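Local structure of CDP-glucose 4,6-dehydratase (Salmonella enterica subsp. enterica serovar Typhi, 1WVG) at residues Ile223-Pro231 and His298-Asp306; Ile275-Asp285 and Thr323-Lys334. The protein catalyses the NAD-dependent conversion of CDP-D-glucose to CDP-4-dehydro-6-deoxy-D-glucose with loss of water, a step in making CDP-3,6-dideoxy-D-mannose for the O-antigen. One frame throughout, in Å; residues are numbered along the deposited sequence.

Contact 1 joins two loops at the nucleotide-sugar pocket, and contact 2 joins helix 272-283 to helix 322-337. Both are partly buried and lie well off the centre of the chain, with their own centres about 20 Å apart. The chemistry differs. Contact 1 is polar: arginines, a glutamate, backbone groups and waters converge on the bound CDP-xylose. Contact 2 is mostly apolar, with Lys334 over the ring of Trp283 and bonded to its carbonyl at the C-terminal end of helix 272-283. They meet where Ile223 CD1 packs on Val276 CG2 at 4.2 Å. Helix 272-283 also carries Val272 and Glu273, which hold loop 223-231 through backbone bonds, and so it serves both contacts.

Contact 1: Ile223-Pro231 and His298-Asp306; sequences IRNPYSIRP and HEAHYLKLD. With CXY (cytidine-5'-diphospho-beta-D-xylose), chain D.
Arg224 reaches Glu299 because its chain runs extended from CG to NE (chi2 154°), along the cytosine of the bound CDP-xylose. Arg230 instead bends at chi2 (-56°). Its CB points away from segment 298-306, yet its guanidinium returns to it. NE of Arg224 forms a salt bridge with OE2 of Glu299 at 3.1 Å. The bond is nearly straight, lies in the guanidinium plane and uses the syn lone pair of the oxygen. One guanidinium face lies over the cytosine ring, and NH2 also binds the carbonyl of Asp205. At the edge of the base, backbone N-H groups read it: Arg224 N donates to N3 at 3.1 Å, and Asn225 N to O2 at 2.6 Å. The amide of Asn225 holds the ribose, with ND2 2.7 Å from O2D. That hydroxyl makes a weak bond to Glu299 OE2. Two waters donate to Glu299 OE1 and to phosphate oxygens; one accepts from NH2 of Arg224, the other from NH2 of Arg230. Both end nitrogens of Arg230, NH1 and NH2, grip the single oxygen Ala300 O, each at 2.9 Å. NH1 also binds Ile229 O, which helps to fix the group's rotation. NE is then turned to the beta phosphate, 3.0 Å from O1B. The loops are tied by Ile229 N donating to His301 O at 2.9 Å. Ile229 CD1 packs against Tyr302 CD2 at 3.6 Å. The chemistry suits a CDP-sugar: N3 accepts a backbone N-H, which the protonated N3 of uracil could not do, and the charge of Arg230 probably offsets that of the diphosphate.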
loop_
_atom_site.group_PDB
_atom_site.type_symbol
_atom_site.label_atom_id
_atom_site.label_comp_id
_atom_site.label_asym_id
_atom_site.label_seq_id
_atom_site.Cartn_x
_atom_site.Cartn_y
_atom_site.Cartn_z
ATOM N N ILE A 223 -35.845 3.050 -10.092
ATOM C CA ILE A 223 -34.373 3.028 -10.067
ATOM C C ILE A 223 -33.722 4.183 -9.318
ATOM O O ILE A 223 -33.869 5.367 -9.673
ATOM C CB ILE A 223 -33.819 2.982 -11.474
ATOM C CG1 ILE A 223 -34.407 1.761 -12.146
ATOM C CG2 ILE A 223 -32.302 2.882 -11.432
ATOM C CD1 ILE A 223 -33.967 0.454 -11.493
ATOM N N ARG A 224 -32.964 3.821 -8.275
ATOM C CA ARG A 224 -32.312 4.843 -7.504
ATOM C C ARG A 224 -30.910 5.235 -7.932
ATOM O O ARG A 224 -30.569 6.409 -7.764
ATOM C CB ARG A 224 -32.443 4.723 -5.998
ATOM C CG ARG A 224 -32.516 3.312 -5.444
ATOM C CD ARG A 224 -32.022 3.290 -4.013
ATOM N NE ARG A 224 -31.712 1.957 -3.503
ATOM C CZ ARG A 224 -32.591 0.966 -3.477
ATOM N NH1 ARG A 224 -33.845 1.127 -3.936
ATOM N NH2 ARG A 224 -32.186 -0.211 -2.994
ATOM N N ASN A 225 -30.111 4.281 -8.462
ATOM C CA ASN A 225 -28.696 4.518 -8.875
ATOM C C ASN A 225 -28.270 3.822 -10.162
ATOM O O ASN A 225 -27.535 2.830 -10.115
ATOM C CB ASN A 225 -27.795 3.929 -7.775
ATOM C CG ASN A 225 -27.971 4.661 -6.469
ATOM O OD1 ASN A 225 -27.672 5.852 -6.391
ATOM N ND2 ASN A 225 -28.440 3.956 -5.444
ATOM N N PRO A 226 -28.729 4.360 -11.292
ATOM C CA PRO A 226 -28.545 3.855 -12.640
ATOM C C PRO A 226 -27.130 3.607 -13.084
ATOM O O PRO A 226 -26.870 2.745 -13.934
ATOM C CB PRO A 226 -29.169 4.882 -13.590
ATOM C CG PRO A 226 -29.630 6.038 -12.734
ATOM C CD PRO A 226 -29.430 5.669 -11.271
ATOM N N TYR A 227 -26.227 4.397 -12.535
ATOM C CA TYR A 227 -24.848 4.225 -12.920
ATOM C C TYR A 227 -24.016 3.430 -11.915
ATOM O O TYR A 227 -22.784 3.396 -11.968
ATOM C CB TYR A 227 -24.204 5.569 -13.218
ATOM C CG TYR A 227 -25.101 6.442 -14.036
ATOM C CD1 TYR A 227 -25.758 7.524 -13.452
ATOM C CD2 TYR A 227 -25.281 6.199 -15.395
ATOM C CE1 TYR A 227 -26.583 8.353 -14.214
ATOM C CE2 TYR A 227 -26.105 7.022 -16.163
ATOM C CZ TYR A 227 -26.761 8.105 -15.576
ATOM O OH TYR A 227 -27.577 8.923 -16.328
ATOM N N SER A 228 -24.654 2.798 -10.958
ATOM C CA SER A 228 -23.812 2.058 -10.080
ATOM C C SER A 228 -23.441 0.771 -10.804
ATOM O O SER A 228 -24.135 0.309 -11.732
ATOM C CB SER A 228 -24.492 1.792 -8.752
ATOM O OG SER A 228 -24.557 3.001 -8.031
ATOM N N ILE A 229 -22.340 0.211 -10.341
ATOM C CA ILE A 229 -21.810 -1.024 -10.835
ATOM C C ILE A 229 -21.677 -2.041 -9.696
ATOM O O ILE A 229 -21.274 -1.670 -8.585
ATOM C CB ILE A 229 -20.425 -0.723 -11.367
ATOM C CG1 ILE A 229 -20.637 0.043 -12.663
ATOM C CG2 ILE A 229 -19.722 -2.058 -11.614
ATOM C CD1 ILE A 229 -19.357 0.669 -13.180
ATOM N N ARG A 230 -21.978 -3.311 -10.001
ATOM C CA ARG A 230 -21.885 -4.430 -9.058
ATOM C C ARG A 230 -21.369 -5.629 -9.822
ATOM O O ARG A 230 -21.485 -5.667 -11.052
ATOM C CB ARG A 230 -23.281 -4.815 -8.551
ATOM C CG ARG A 230 -23.893 -3.812 -7.585
ATOM C CD ARG A 230 -22.976 -3.579 -6.389
ATOM N NE ARG A 230 -23.547 -2.735 -5.376
ATOM C CZ ARG A 230 -23.316 -1.442 -5.305
ATOM N NH1 ARG A 230 -22.538 -0.807 -6.173
ATOM N NH2 ARG A 230 -23.886 -0.770 -4.321
ATOM N N PRO A 231 -20.854 -6.627 -9.115
ATOM C CA PRO A 231 -20.351 -7.804 -9.788
ATOM C C PRO A 231 -21.479 -8.782 -10.024
ATOM O O PRO A 231 -21.500 -9.868 -9.451
ATOM C CB PRO A 231 -19.296 -8.451 -8.849
ATOM C CG PRO A 231 -19.232 -7.596 -7.586
ATOM C CD PRO A 231 -20.309 -6.510 -7.733
ATOM N N HIS A 298 -26.527 6.279 2.122
ATOM C CA HIS A 298 -25.305 5.849 1.477
ATOM C C HIS A 298 -25.098 4.389 1.053
ATOM O O HIS A 298 -25.091 3.447 1.852
ATOM C CB HIS A 298 -24.052 6.505 2.092
ATOM C CG HIS A 298 -22.875 6.254 1.221
ATOM N ND1 HIS A 298 -22.152 5.073 1.328
ATOM C CD2 HIS A 298 -22.324 7.000 0.229
ATOM C CE1 HIS A 298 -21.172 5.130 0.437
ATOM N NE2 HIS A 298 -21.248 6.273 -0.234
ATOM N N GLU A 299 -24.876 4.255 -0.257
ATOM C CA GLU A 299 -24.579 3.009 -0.926
ATOM C C GLU A 299 -23.381 3.245 -1.841
ATOM O O GLU A 299 -23.233 4.329 -2.396
ATOM C CB GLU A 299 -25.738 2.549 -1.820
ATOM C CG GLU A 299 -26.882 1.786 -1.121
ATOM C CD GLU A 299 -27.802 1.091 -2.099
ATOM O OE1 GLU A 299 -27.560 0.010 -2.636
ATOM O OE2 GLU A 299 -28.890 1.786 -2.339
ATOM N N ALA A 300 -22.538 2.225 -2.014
ATOM C CA ALA A 300 -21.358 2.317 -2.873
ATOM C C ALA A 300 -21.734 2.428 -4.327
ATOM O O ALA A 300 -22.633 1.757 -4.802
ATOM C CB ALA A 300 -20.536 1.033 -2.784
ATOM N N HIS A 301 -20.979 3.243 -5.046
ATOM C CA HIS A 301 -21.218 3.366 -6.471
ATOM C C HIS A 301 -20.567 2.209 -7.250
ATOM O O HIS A 301 -21.180 1.502 -8.053
ATOM C CB HIS A 301 -20.563 4.678 -6.951
ATOM C CG HIS A 301 -21.165 5.822 -6.223
ATOM N ND1 HIS A 301 -22.525 5.839 -5.897
ATOM C CD2 HIS A 301 -20.602 6.969 -5.750
ATOM C CE1 HIS A 301 -22.756 6.979 -5.253
ATOM N NE2 HIS A 301 -21.625 7.680 -5.149
ATOM N N TYR A 302 -19.264 2.035 -7.036
ATOM C CA TYR A 302 -18.566 1.002 -7.773
ATOM C C TYR A 302 -18.101 -0.094 -6.898
ATOM O O TYR A 302 -17.497 0.164 -5.861
ATOM C CB TYR A 302 -17.273 1.491 -8.421
ATOM C CG TYR A 302 -17.517 2.665 -9.293
ATOM C CD1 TYR A 302 -16.775 3.823 -9.087
ATOM C CD2 TYR A 302 -18.499 2.634 -10.282
ATOM C CE1 TYR A 302 -16.984 4.953 -9.875
ATOM C CE2 TYR A 302 -18.725 3.763 -11.070
ATOM C CZ TYR A 302 -17.963 4.916 -10.866
ATOM O OH TYR A 302 -18.173 6.032 -11.628
ATOM N N LEU A 303 -18.363 -1.298 -7.405
ATOM C CA LEU A 303 -17.937 -2.523 -6.751
ATOM C C LEU A 303 -17.600 -3.637 -7.756
ATOM O O LEU A 303 -18.496 -4.144 -8.420
ATOM C CB LEU A 303 -18.908 -3.010 -5.655
ATOM C CG LEU A 303 -18.437 -4.290 -4.964
ATOM C CD1 LEU A 303 -17.031 -4.043 -4.427
ATOM C CD2 LEU A 303 -19.376 -4.652 -3.812
ATOM N N LYS A 304 -16.301 -4.022 -7.855
ATOM C CA LYS A 304 -15.872 -5.107 -8.745
ATOM C C LYS A 304 -14.956 -6.015 -7.946
ATOM O O LYS A 304 -14.331 -5.585 -6.967
ATOM C CB LYS A 304 -15.085 -4.612 -9.956
ATOM C CG LYS A 304 -15.969 -3.936 -10.986
ATOM C CD LYS A 304 -15.335 -3.820 -12.363
ATOM C CE LYS A 304 -13.916 -3.296 -12.335
ATOM N NZ LYS A 304 -13.452 -2.977 -13.694
ATOM N N LEU A 305 -14.865 -7.266 -8.362
ATOM C CA LEU A 305 -13.983 -8.248 -7.711
ATOM C C LEU A 305 -12.961 -8.822 -8.703
ATOM O O LEU A 305 -13.316 -9.284 -9.813
ATOM C CB LEU A 305 -14.791 -9.498 -7.310
ATOM C CG LEU A 305 -15.758 -9.273 -6.157
ATOM C CD1 LEU A 305 -16.570 -10.544 -5.905
ATOM C CD2 LEU A 305 -14.951 -8.895 -4.919
ATOM N N ASP A 306 -11.692 -8.862 -8.284
ATOM C CA ASP A 306 -10.688 -9.479 -9.152
ATOM C C ASP A 306 -10.669 -10.974 -8.776
ATOM O O ASP A 306 -10.453 -11.325 -7.617
ATOM C CB ASP A 306 -9.307 -8.807 -8.978
ATOM C CG ASP A 306 -8.297 -9.398 -9.935
ATOM O OD1 ASP A 306 -8.122 -10.591 -10.056
ATOM O OD2 ASP A 306 -7.591 -8.536 -10.602
HETATM O O1B CXY D . -25.302 -4.417 -3.678
HETATM P PB CXY D . -26.426 -4.677 -2.696
HETATM O O2B CXY D . -26.747 -3.506 -1.803
HETATM O "O1'" CXY D . -26.057 -5.992 -1.780
HETATM O O3A CXY D . -27.507 -5.056 -3.733
HETATM P PA CXY D . -28.877 -4.286 -4.222
HETATM O O1A CXY D . -29.514 -5.222 -5.187
HETATM O O2A CXY D . -29.727 -3.928 -3.067
HETATM O O5D CXY D . -28.279 -2.965 -4.880
HETATM C C5D CXY D . -27.660 -3.077 -6.169
HETATM C C4D CXY D . -27.518 -1.692 -6.754
HETATM O O4D CXY D . -28.760 -1.370 -7.428
HETATM C C3D CXY D . -27.200 -0.544 -5.797
HETATM O O3D CXY D . -26.342 0.522 -6.342
HETATM C C2D CXY D . -28.641 -0.064 -5.543
HETATM O O2D CXY D . -28.597 1.290 -5.083
HETATM C C1D CXY D . -29.204 -0.138 -6.944
HETATM N N1 CXY D . -30.669 -0.134 -6.993
HETATM C C6 CXY D . -31.392 -1.144 -6.379
HETATM C C5 CXY D . -32.700 -1.198 -6.411
HETATM C C4 CXY D . -33.465 -0.196 -7.069
HETATM N N3 CXY D . -32.682 0.795 -7.686
HETATM C C2 CXY D . -31.301 0.887 -7.677
HETATM N N4 CXY D . -34.688 -0.143 -7.124
HETATM O O2 CXY D . -30.678 1.804 -8.223
HETATM C "C1'" CXY D . -26.422 -7.221 -2.384
HETATM C "C2'" CXY D . -26.937 -8.098 -1.269
HETATM C "C3'" CXY D . -25.788 -8.275 -0.294
HETATM C "C4'" CXY D . -24.595 -8.924 -0.994
HETATM C "C5'" CXY D . -24.189 -8.087 -2.200
HETATM O "O2'" CXY D . -28.039 -7.482 -0.569
HETATM O "O3'" CXY D . -26.192 -9.169 0.760
HETATM O "O4'" CXY D . -23.509 -9.066 -0.081
HETATM O "O5'" CXY D . -25.306 -7.872 -3.067
HETATM O O HOH W 1 -29.583 -1.366 -1.945
HETATM O O HOH W 2 -25.352 2.614 -5.660
HETATM O O HOH W 3 -25.531 -1.344 -2.024
#

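Contact 2: Ile275-Asp285 and Thr323-Lys334; sequences IVDKMVTLWGD and TETLSRIVKWHK
Leu326 is a knob in a hole formed by Ile275, Lys278, Met279 and Leu282. Its CD2 branch meets SD of Met279 at 3.7 Å, and its CD1 branch lies toward Ile275 and Lys278. Leu282 puts its CD1 3.5 Å from CB of Leu326, a tight approach. One turn on, CB of Leu282 touches CG2 of Val330 at 3.7 Å. Lys334 extends over one face of the Trp283 indole. Its CE is 3.6 Å from the centroid of the Trp283 six-membered ring, a CH-pi contact. Its NZ stands 4.4 Å from the centroid of the five-membered ring, a cation-pi contact. The same NZ donates to Trp283 O at 3.1 Å, in the carbonyl plane and on a lone pair. Two helices thus meet through one knob in a hole, and the axes of segments 275-283 and 323-334 come within 9.9 Å and cross at -46°. Gly284, with positive phi, ends helix 272-283 just after Trp283. The ammonium thus binds a carbonyl of the last turn, where its charge would probably be favoured by the helix dipole. A water also accepts from NZ, and poorly ordered Asp285 makes a long salt bridge to it. With CG anti to N (chi1 -167°), the indole of Trp283 swings to the second helix, and its CH2 meets the edge of His333 at CD2, 4.0 Å away. Farther out, Phe215 of helix 207-216 meets the Trp283 ring, and Leu212 and Glu216 touch His333. Ile197, on a strand of the Rossmann-fold sheet, backs Leu326 and Ile329.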
loop_
_atom_site.group_PDB
_atom_site.type_symbol
_atom_site.label_atom_id
_atom_site.label_comp_id
_atom_site.label_asym_id
_atom_site.label_seq_id
_atom_site.Cartn_x
_atom_site.Cartn_y
_atom_site.Cartn_z
ATOM N N ILE A 275 -28.749 -3.169 -16.698
ATOM C CA ILE A 275 -29.564 -4.305 -16.320
ATOM C C ILE A 275 -31.041 -4.029 -16.494
ATOM O O ILE A 275 -31.764 -4.811 -17.117
ATOM C CB ILE A 275 -29.262 -4.793 -14.910
ATOM C CG1 ILE A 275 -28.013 -5.678 -14.981
ATOM C CG2 ILE A 275 -30.435 -5.620 -14.384
ATOM C CD1 ILE A 275 -27.007 -5.313 -13.905
ATOM N N VAL A 276 -31.482 -2.912 -15.918
ATOM C CA VAL A 276 -32.881 -2.597 -16.025
ATOM C C VAL A 276 -33.292 -2.474 -17.489
ATOM O O VAL A 276 -34.333 -2.977 -17.882
ATOM C CB VAL A 276 -33.246 -1.390 -15.198
ATOM C CG1 VAL A 276 -32.621 -0.166 -15.849
ATOM C CG2 VAL A 276 -34.766 -1.259 -15.225
ATOM N N ASP A 277 -32.460 -1.835 -18.320
ATOM C CA ASP A 277 -32.808 -1.701 -19.725
ATOM C C ASP A 277 -32.987 -3.063 -20.387
ATOM O O ASP A 277 -33.900 -3.370 -21.185
ATOM C CB ASP A 277 -31.771 -0.822 -20.453
ATOM C CG ASP A 277 -32.043 0.654 -20.350
ATOM O OD1 ASP A 277 -33.056 1.123 -19.869
ATOM O OD2 ASP A 277 -31.064 1.392 -20.783
ATOM N N LYS A 278 -32.077 -3.936 -20.039
ATOM C CA LYS A 278 -32.128 -5.265 -20.624
ATOM C C LYS A 278 -33.376 -6.064 -20.191
ATOM O O LYS A 278 -34.073 -6.765 -20.973
ATOM C CB LYS A 278 -30.814 -5.979 -20.312
ATOM C CG LYS A 278 -30.646 -7.237 -21.161
ATOM C CD LYS A 278 -30.850 -7.009 -22.658
ATOM C CE LYS A 278 -29.651 -7.410 -23.512
ATOM N NZ LYS A 278 -29.300 -6.416 -24.539
ATOM N N MET A 279 -33.602 -5.954 -18.882
ATOM C CA MET A 279 -34.712 -6.589 -18.219
ATOM C C MET A 279 -36.029 -6.123 -18.882
ATOM O O MET A 279 -36.891 -6.938 -19.249
ATOM C CB MET A 279 -34.631 -6.289 -16.701
ATOM C CG MET A 279 -33.568 -7.137 -15.974
ATOM S SD MET A 279 -33.961 -8.929 -16.052
ATOM C CE MET A 279 -35.016 -9.038 -14.576
ATOM N N VAL A 280 -36.167 -4.792 -19.083
ATOM C CA VAL A 280 -37.339 -4.196 -19.741
ATOM C C VAL A 280 -37.591 -4.938 -21.051
ATOM O O VAL A 280 -38.673 -5.435 -21.395
ATOM C CB VAL A 280 -37.102 -2.697 -20.008
ATOM C CG1 VAL A 280 -37.915 -2.204 -21.209
ATOM C CG2 VAL A 280 -37.314 -1.828 -18.747
ATOM N N THR A 281 -36.502 -5.043 -21.777
ATOM C CA THR A 281 -36.513 -5.714 -23.038
ATOM C C THR A 281 -36.898 -7.189 -22.934
ATOM O O THR A 281 -37.698 -7.692 -23.722
ATOM C CB THR A 281 -35.100 -5.547 -23.597
ATOM O OG1 THR A 281 -34.960 -4.225 -24.077
ATOM C CG2 THR A 281 -34.834 -6.590 -24.673
ATOM N N LEU A 282 -36.288 -7.880 -21.969
ATOM C CA LEU A 282 -36.515 -9.279 -21.749
ATOM C C LEU A 282 -37.946 -9.558 -21.373
ATOM O O LEU A 282 -38.530 -10.552 -21.791
ATOM C CB LEU A 282 -35.623 -9.652 -20.566
ATOM C CG LEU A 282 -34.230 -9.952 -21.074
ATOM C CD1 LEU A 282 -33.390 -10.518 -19.930
ATOM C CD2 LEU A 282 -34.345 -11.018 -22.155
ATOM N N TRP A 283 -38.506 -8.687 -20.524
ATOM C CA TRP A 283 -39.882 -8.845 -20.058
ATOM C C TRP A 283 -40.856 -8.539 -21.161
ATOM O O TRP A 283 -41.649 -9.374 -21.571
ATOM C CB TRP A 283 -40.195 -7.918 -18.886
ATOM C CG TRP A 283 -41.482 -8.286 -18.193
ATOM C CD1 TRP A 283 -42.700 -7.731 -18.432
ATOM C CD2 TRP A 283 -41.679 -9.279 -17.149
ATOM N NE1 TRP A 283 -43.640 -8.294 -17.614
ATOM C CE2 TRP A 283 -43.045 -9.251 -16.813
ATOM C CE3 TRP A 283 -40.842 -10.187 -16.472
ATOM C CZ2 TRP A 283 -43.563 -10.095 -15.817
ATOM C CZ3 TRP A 283 -41.359 -11.019 -15.492
ATOM C CH2 TRP A 283 -42.713 -10.975 -15.168
ATOM N N GLY A 284 -40.770 -7.311 -21.638
ATOM C CA GLY A 284 -41.650 -6.848 -22.696
ATOM C C GLY A 284 -42.923 -6.297 -22.073
ATOM O O GLY A 284 -42.861 -5.647 -21.029
ATOM N N ASP A 285 -44.059 -6.568 -22.723
ATOM C CA ASP A 285 -45.394 -6.174 -22.297
ATOM C C ASP A 285 -45.519 -4.959 -21.385
ATOM O O ASP A 285 -45.951 -5.053 -20.204
ATOM C CB ASP A 285 -46.203 -7.335 -21.686
ATOM C CG ASP A 285 -45.894 -8.683 -22.297
ATOM O OD1 ASP A 285 -46.197 -8.986 -23.458
ATOM O OD2 ASP A 285 -45.304 -9.485 -21.445
ATOM N N THR A 323 -26.089 -11.569 -19.807
ATOM C CA THR A 323 -27.294 -11.619 -20.581
ATOM C C THR A 323 -28.039 -12.937 -20.458
ATOM O O THR A 323 -29.273 -12.993 -20.339
ATOM C CB THR A 323 -26.964 -11.249 -22.025
ATOM O OG1 THR A 323 -26.262 -10.024 -21.972
ATOM C CG2 THR A 323 -28.251 -11.078 -22.821
ATOM N N GLU A 324 -27.278 -14.011 -20.510
ATOM C CA GLU A 324 -27.861 -15.332 -20.422
ATOM C C GLU A 324 -28.532 -15.442 -19.074
ATOM O O GLU A 324 -29.686 -15.860 -18.915
ATOM C CB GLU A 324 -26.739 -16.373 -20.585
ATOM C CG GLU A 324 -26.878 -17.534 -19.594
ATOM C CD GLU A 324 -27.670 -18.670 -20.178
ATOM O OE1 GLU A 324 -28.889 -18.645 -20.288
ATOM O OE2 GLU A 324 -26.911 -19.680 -20.531
ATOM N N THR A 325 -27.767 -14.997 -18.096
ATOM C CA THR A 325 -28.253 -14.976 -16.763
ATOM C C THR A 325 -29.603 -14.213 -16.709
ATOM O O THR A 325 -30.619 -14.778 -16.312
ATOM C CB THR A 325 -27.111 -14.441 -15.885
ATOM O OG1 THR A 325 -26.158 -15.499 -15.739
ATOM C CG2 THR A 325 -27.622 -13.948 -14.531
ATOM N N LEU A 326 -29.666 -12.949 -17.161
ATOM C CA LEU A 326 -30.910 -12.186 -17.145
ATOM C C LEU A 326 -32.039 -12.916 -17.852
ATOM O O LEU A 326 -33.206 -12.945 -17.451
ATOM C CB LEU A 326 -30.653 -10.816 -17.782
ATOM C CG LEU A 326 -29.830 -9.930 -16.858
ATOM C CD1 LEU A 326 -29.723 -8.549 -17.480
ATOM C CD2 LEU A 326 -30.471 -9.833 -15.468
ATOM N N SER A 327 -31.673 -13.557 -18.928
ATOM C CA SER A 327 -32.673 -14.271 -19.653
ATOM C C SER A 327 -33.305 -15.388 -18.834
ATOM O O SER A 327 -34.523 -15.550 -18.790
ATOM C CB SER A 327 -32.095 -14.771 -20.940
ATOM O OG SER A 327 -33.023 -15.697 -21.455
ATOM N N ARG A 328 -32.451 -16.144 -18.161
ATOM C CA ARG A 328 -32.867 -17.244 -17.318
ATOM C C ARG A 328 -33.691 -16.793 -16.137
ATOM O O ARG A 328 -34.606 -17.505 -15.753
ATOM C CB ARG A 328 -31.672 -18.031 -16.801
ATOM C CG ARG A 328 -31.149 -18.996 -17.846
ATOM C CD ARG A 328 -29.774 -19.554 -17.479
ATOM N NE ARG A 328 -29.286 -20.611 -18.381
ATOM C CZ ARG A 328 -29.795 -21.862 -18.490
ATOM N NH1 ARG A 328 -30.824 -22.287 -17.763
ATOM N NH2 ARG A 328 -29.246 -22.722 -19.346
ATOM N N ILE A 329 -33.381 -15.632 -15.556
ATOM C CA ILE A 329 -34.172 -15.139 -14.417
ATOM C C ILE A 329 -35.619 -14.877 -14.821
ATOM O O ILE A 329 -36.574 -15.108 -14.065
ATOM C CB ILE A 329 -33.612 -13.820 -13.916
ATOM C CG1 ILE A 329 -32.307 -14.105 -13.221
ATOM C CG2 ILE A 329 -34.494 -13.096 -12.918
ATOM C CD1 ILE A 329 -31.674 -12.805 -12.738
ATOM N N VAL A 330 -35.736 -14.335 -16.037
ATOM C CA VAL A 330 -37.011 -13.985 -16.637
ATOM C C VAL A 330 -37.868 -15.206 -16.882
ATOM O O VAL A 330 -39.026 -15.306 -16.523
ATOM C CB VAL A 330 -36.758 -13.319 -17.962
ATOM C CG1 VAL A 330 -37.989 -13.557 -18.834
ATOM C CG2 VAL A 330 -36.505 -11.823 -17.727
ATOM N N LYS A 331 -37.256 -16.153 -17.519
ATOM C CA LYS A 331 -37.910 -17.377 -17.792
ATOM C C LYS A 331 -38.395 -17.957 -16.511
ATOM O O LYS A 331 -39.543 -18.361 -16.424
ATOM C CB LYS A 331 -36.950 -18.334 -18.451
ATOM C CG LYS A 331 -37.021 -18.143 -19.955
ATOM C CD LYS A 331 -36.040 -18.968 -20.769
ATOM C CE LYS A 331 -35.798 -18.320 -22.128
ATOM N NZ LYS A 331 -34.685 -18.944 -22.884
ATOM N N TRP A 332 -37.519 -17.995 -15.521
ATOM C CA TRP A 332 -37.875 -18.584 -14.229
ATOM C C TRP A 332 -39.057 -17.898 -13.587
ATOM O O TRP A 332 -40.023 -18.523 -13.141
ATOM C CB TRP A 332 -36.682 -18.700 -13.233
ATOM C CG TRP A 332 -36.861 -19.578 -12.007
ATOM C CD1 TRP A 332 -36.317 -20.837 -11.772
ATOM C CD2 TRP A 332 -37.601 -19.255 -10.820
ATOM N NE1 TRP A 332 -36.653 -21.314 -10.512
ATOM C CE2 TRP A 332 -37.440 -20.349 -9.913
ATOM C CE3 TRP A 332 -38.392 -18.166 -10.456
ATOM C CZ2 TRP A 332 -38.087 -20.350 -8.690
ATOM C CZ3 TRP A 332 -38.988 -18.168 -9.219
ATOM C CH2 TRP A 332 -38.838 -19.244 -8.354
ATOM N N HIS A 333 -38.974 -16.590 -13.525
ATOM C CA HIS A 333 -40.027 -15.833 -12.906
ATOM C C HIS A 333 -41.401 -16.078 -13.531
ATOM O O HIS A 333 -42.402 -16.285 -12.838
ATOM C CB HIS A 333 -39.675 -14.352 -12.845
ATOM C CG HIS A 333 -40.425 -13.671 -11.769
ATOM N ND1 HIS A 333 -40.111 -13.886 -10.438
ATOM C CD2 HIS A 333 -41.450 -12.773 -11.857
ATOM C CE1 HIS A 333 -40.955 -13.119 -9.734
ATOM N NE2 HIS A 333 -41.763 -12.434 -10.564
ATOM N N LYS A 334 -41.438 -16.053 -14.853
ATOM C CA LYS A 334 -42.660 -16.261 -15.594
ATOM C C LYS A 334 -43.224 -17.662 -15.370
ATOM O O LYS A 334 -44.415 -17.812 -15.107
ATOM C CB LYS A 334 -42.469 -15.915 -17.062
ATOM C CG LYS A 334 -42.259 -14.422 -17.249
ATOM C CD LYS A 334 -42.212 -13.986 -18.717
ATOM C CE LYS A 334 -42.348 -12.471 -18.898
ATOM N NZ LYS A 334 -42.520 -12.065 -20.299
HETATM O O HOH W 4 -40.447 -13.262 -22.418
#